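Local coordinates for putative regulator (Escherichia coli O6, PDB 3HFI), which is probably a transcription regulator whose UTRA domain, as in its relatives, would sense a small-molecule effector and modulate DNA binding, at residues E27-R32 with Y54-R59. Sequence-based numbering, arbitrary orientation.
Sequences EVITSR and YLERLR
Glu56 O takes two backbone N-H groups from the opposing strand: Ile29 N gives it a short bond of 2.7 Å, while Thr30 N adds a weak one at 3.4 Å. Glu56 N answers with an almost straight bond to Thr30 O. Two residues of strand 26-35 thus face one of strand 51-60, a classic beta bulge, and the antiparallel register moves by one residue as it passes. The backbone of Ile29 takes an alpha-region turn (psi -47°) at the bulge and leaves its side chain leaning over the partner strand, where Ile29 CD1 meets Leu58 CB at 3.6 Å. Ile29 CG2 and Thr30 CG2 both come up to the carboxylate oxygen Glu56 OE1. Strand 26-35 is an edge strand of the six-stranded antiparallel sheet within the chain, the core of this UTRA domain; 51-60 lies between it and 65-73, and Phe122 of helix 117-123 touches Ile29 and Glu56. Beyond the bulge, Glu27 and Leu58 exchange a pair of backbone bonds, their side chains running alongside one another. Val28 and Arg57 form a non-hydrogen-bonded pair with side chains on the opposite face of the sheet; Val28 CG2 rests on Arg57 CG at 3.8 Å, and Arg57 NH1 goes on to Asn71 OD1. Also on that face, Ser31 CB packs against Leu55 CD1. At the other end the Arg32 side chain, bent at chi3 (55°), folds back to lay its guanidinium flat over the Tyr54 ring, planes 12° apart and Arg32 CZ 4.0 Å from the ring centroid, a cation-pi stack. Thr30 CG2 sits in plane at the ring edge, 3.9 Å from Tyr54 CE2. Glu34 holds Arg32 NH2 in a salt bridge, and Tyr54 OH is hydrogen-bonded to Glu70 OE2.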
loop_
_atom_site.group_PDB
_atom_site.type_symbol
_atom_site.label_atom_id
_atom_site.label_comp_id
_atom_site.label_asym_id
_atom_site.label_seq_id
_atom_site.Cartn_x
_atom_site.Cartn_y
_atom_site.Cartn_z
ATOM N N GLU A 27 -17.209 2.195 7.449
ATOM C CA GLU A 27 -17.971 2.749 8.597
ATOM C C GLU A 27 -17.121 2.830 9.878
ATOM O O GLU A 27 -16.403 1.887 10.193
ATOM C CB GLU A 27 -19.197 1.894 8.878
ATOM C CG GLU A 27 -18.846 0.440 9.170
ATOM C CD GLU A 27 -19.855 -0.539 8.598
ATOM O OE1 GLU A 27 -21.005 -0.528 9.102
ATOM O OE2 GLU A 27 -19.495 -1.309 7.652
ATOM N N VAL A 28 -17.201 3.947 10.602
ATOM C CA VAL A 28 -16.484 4.095 11.862
ATOM C C VAL A 28 -17.218 3.297 12.909
ATOM O O VAL A 28 -18.404 3.450 13.059
ATOM C CB VAL A 28 -16.312 5.582 12.279
ATOM C CG1 VAL A 28 -15.705 5.690 13.667
ATOM C CG2 VAL A 28 -15.357 6.304 11.301
ATOM N N ILE A 29 -16.528 2.370 13.557
ATOM C CA ILE A 29 -17.105 1.559 14.637
ATOM C C ILE A 29 -16.921 2.338 15.937
ATOM O O ILE A 29 -17.828 2.482 16.746
ATOM C CB ILE A 29 -16.365 0.201 14.739
ATOM C CG1 ILE A 29 -16.718 -0.672 13.518
ATOM C CG2 ILE A 29 -16.729 -0.516 15.995
ATOM C CD1 ILE A 29 -15.757 -1.861 13.265
ATOM N N THR A 30 -15.728 2.853 16.141
ATOM C CA THR A 30 -15.423 3.518 17.380
ATOM C C THR A 30 -14.245 4.428 17.229
ATOM O O THR A 30 -13.419 4.280 16.308
ATOM C CB THR A 30 -15.232 2.500 18.569
ATOM O OG1 THR A 30 -15.484 3.184 19.786
ATOM C CG2 THR A 30 -13.880 1.904 18.631
ATOM N N SER A 31 -14.209 5.419 18.108
ATOM C CA SER A 31 -13.022 6.229 18.268
ATOM C C SER A 31 -12.700 6.618 19.697
ATOM O O SER A 31 -13.537 6.589 20.537
ATOM C CB SER A 31 -13.077 7.464 17.371
ATOM O OG SER A 31 -14.007 8.394 17.782
ATOM N N ARG A 32 -11.483 7.067 19.939
ATOM C CA ARG A 32 -11.022 7.274 21.291
ATOM C C ARG A 32 -9.778 8.121 21.249
ATOM O O ARG A 32 -8.994 7.958 20.313
ATOM C CB ARG A 32 -10.531 5.934 21.785
ATOM C CG ARG A 32 -10.776 5.650 23.129
ATOM C CD ARG A 32 -10.740 4.112 23.301
ATOM N NE ARG A 32 -9.494 3.466 22.818
ATOM C CZ ARG A 32 -9.469 2.253 22.244
ATOM N NH1 ARG A 32 -10.622 1.591 22.027
ATOM N NH2 ARG A 32 -8.303 1.717 21.822
ATOM N N TYR A 54 -7.482 7.249 18.218
ATOM C CA TYR A 54 -7.615 5.904 17.781
ATOM C C TYR A 54 -8.944 5.844 17.013
ATOM O O TYR A 54 -9.919 6.360 17.481
ATOM C CB TYR A 54 -7.693 4.980 18.962
ATOM C CG TYR A 54 -8.166 3.582 18.624
ATOM C CD1 TYR A 54 -7.255 2.576 18.284
ATOM C CD2 TYR A 54 -9.502 3.252 18.683
ATOM C CE1 TYR A 54 -7.662 1.288 18.013
ATOM C CE2 TYR A 54 -9.941 1.930 18.397
ATOM C CZ TYR A 54 -8.999 0.965 18.067
ATOM O OH TYR A 54 -9.396 -0.325 17.723
ATOM N N LEU A 55 -8.949 5.268 15.809
ATOM C CA LEU A 55 -10.157 5.098 15.007
ATOM C C LEU A 55 -10.236 3.657 14.596
ATOM O O LEU A 55 -9.269 3.116 14.043
ATOM C CB LEU A 55 -10.032 5.919 13.748
ATOM C CG LEU A 55 -10.850 7.077 13.343
ATOM C CD1 LEU A 55 -11.111 8.076 14.508
ATOM C CD2 LEU A 55 -10.164 7.702 12.104
ATOM N N GLU A 56 -11.381 3.033 14.811
ATOM C CA GLU A 56 -11.613 1.696 14.291
ATOM C C GLU A 56 -12.674 1.768 13.200
ATOM O O GLU A 56 -13.789 2.283 13.436
ATOM C CB GLU A 56 -12.089 0.786 15.429
ATOM C CG GLU A 56 -12.093 -0.694 15.145
ATOM C CD GLU A 56 -12.500 -1.513 16.418
ATOM O OE1 GLU A 56 -13.364 -1.069 17.219
ATOM O OE2 GLU A 56 -11.935 -2.611 16.620
ATOM N N ARG A 57 -12.327 1.237 12.032
ATOM C CA ARG A 57 -13.123 1.377 10.810
ATOM C C ARG A 57 -13.263 0.037 10.129
ATOM O O ARG A 57 -12.305 -0.737 10.075
ATOM C CB ARG A 57 -12.444 2.369 9.878
ATOM C CG ARG A 57 -12.581 3.797 10.392
ATOM C CD ARG A 57 -11.419 4.623 9.990
ATOM N NE ARG A 57 -11.532 4.939 8.594
ATOM C CZ ARG A 57 -10.605 4.708 7.662
ATOM N NH1 ARG A 57 -9.414 4.155 7.909
ATOM N NH2 ARG A 57 -10.886 5.055 6.427
ATOM N N LEU A 58 -14.476 -0.248 9.653
ATOM C CA LEU A 58 -14.765 -1.526 9.036
ATOM C C LEU A 58 -15.050 -1.216 7.588
ATOM O O LEU A 58 -15.924 -0.411 7.274
ATOM C CB LEU A 58 -15.956 -2.231 9.706
ATOM C CG LEU A 58 -16.299 -3.642 9.203
ATOM C CD1 LEU A 58 -15.295 -4.674 9.684
ATOM C CD2 LEU A 58 -17.692 -4.037 9.642
ATOM N N ARG A 59 -14.260 -1.801 6.712
ATOM C CA ARG A 59 -14.394 -1.513 5.306
ATOM C C ARG A 59 -15.055 -2.692 4.678
ATOM O O ARG A 59 -14.570 -3.806 4.835
ATOM C CB ARG A 59 -13.060 -1.327 4.657
ATOM C CG ARG A 59 -13.143 -1.465 3.159
ATOM C CD ARG A 59 -12.015 -0.698 2.527
ATOM N NE ARG A 59 -12.089 0.679 3.002
ATOM C CZ ARG A 59 -11.060 1.513 3.070
ATOM N NH1 ARG A 59 -9.839 1.131 2.691
ATOM N NH2 ARG A 59 -11.249 2.743 3.528
#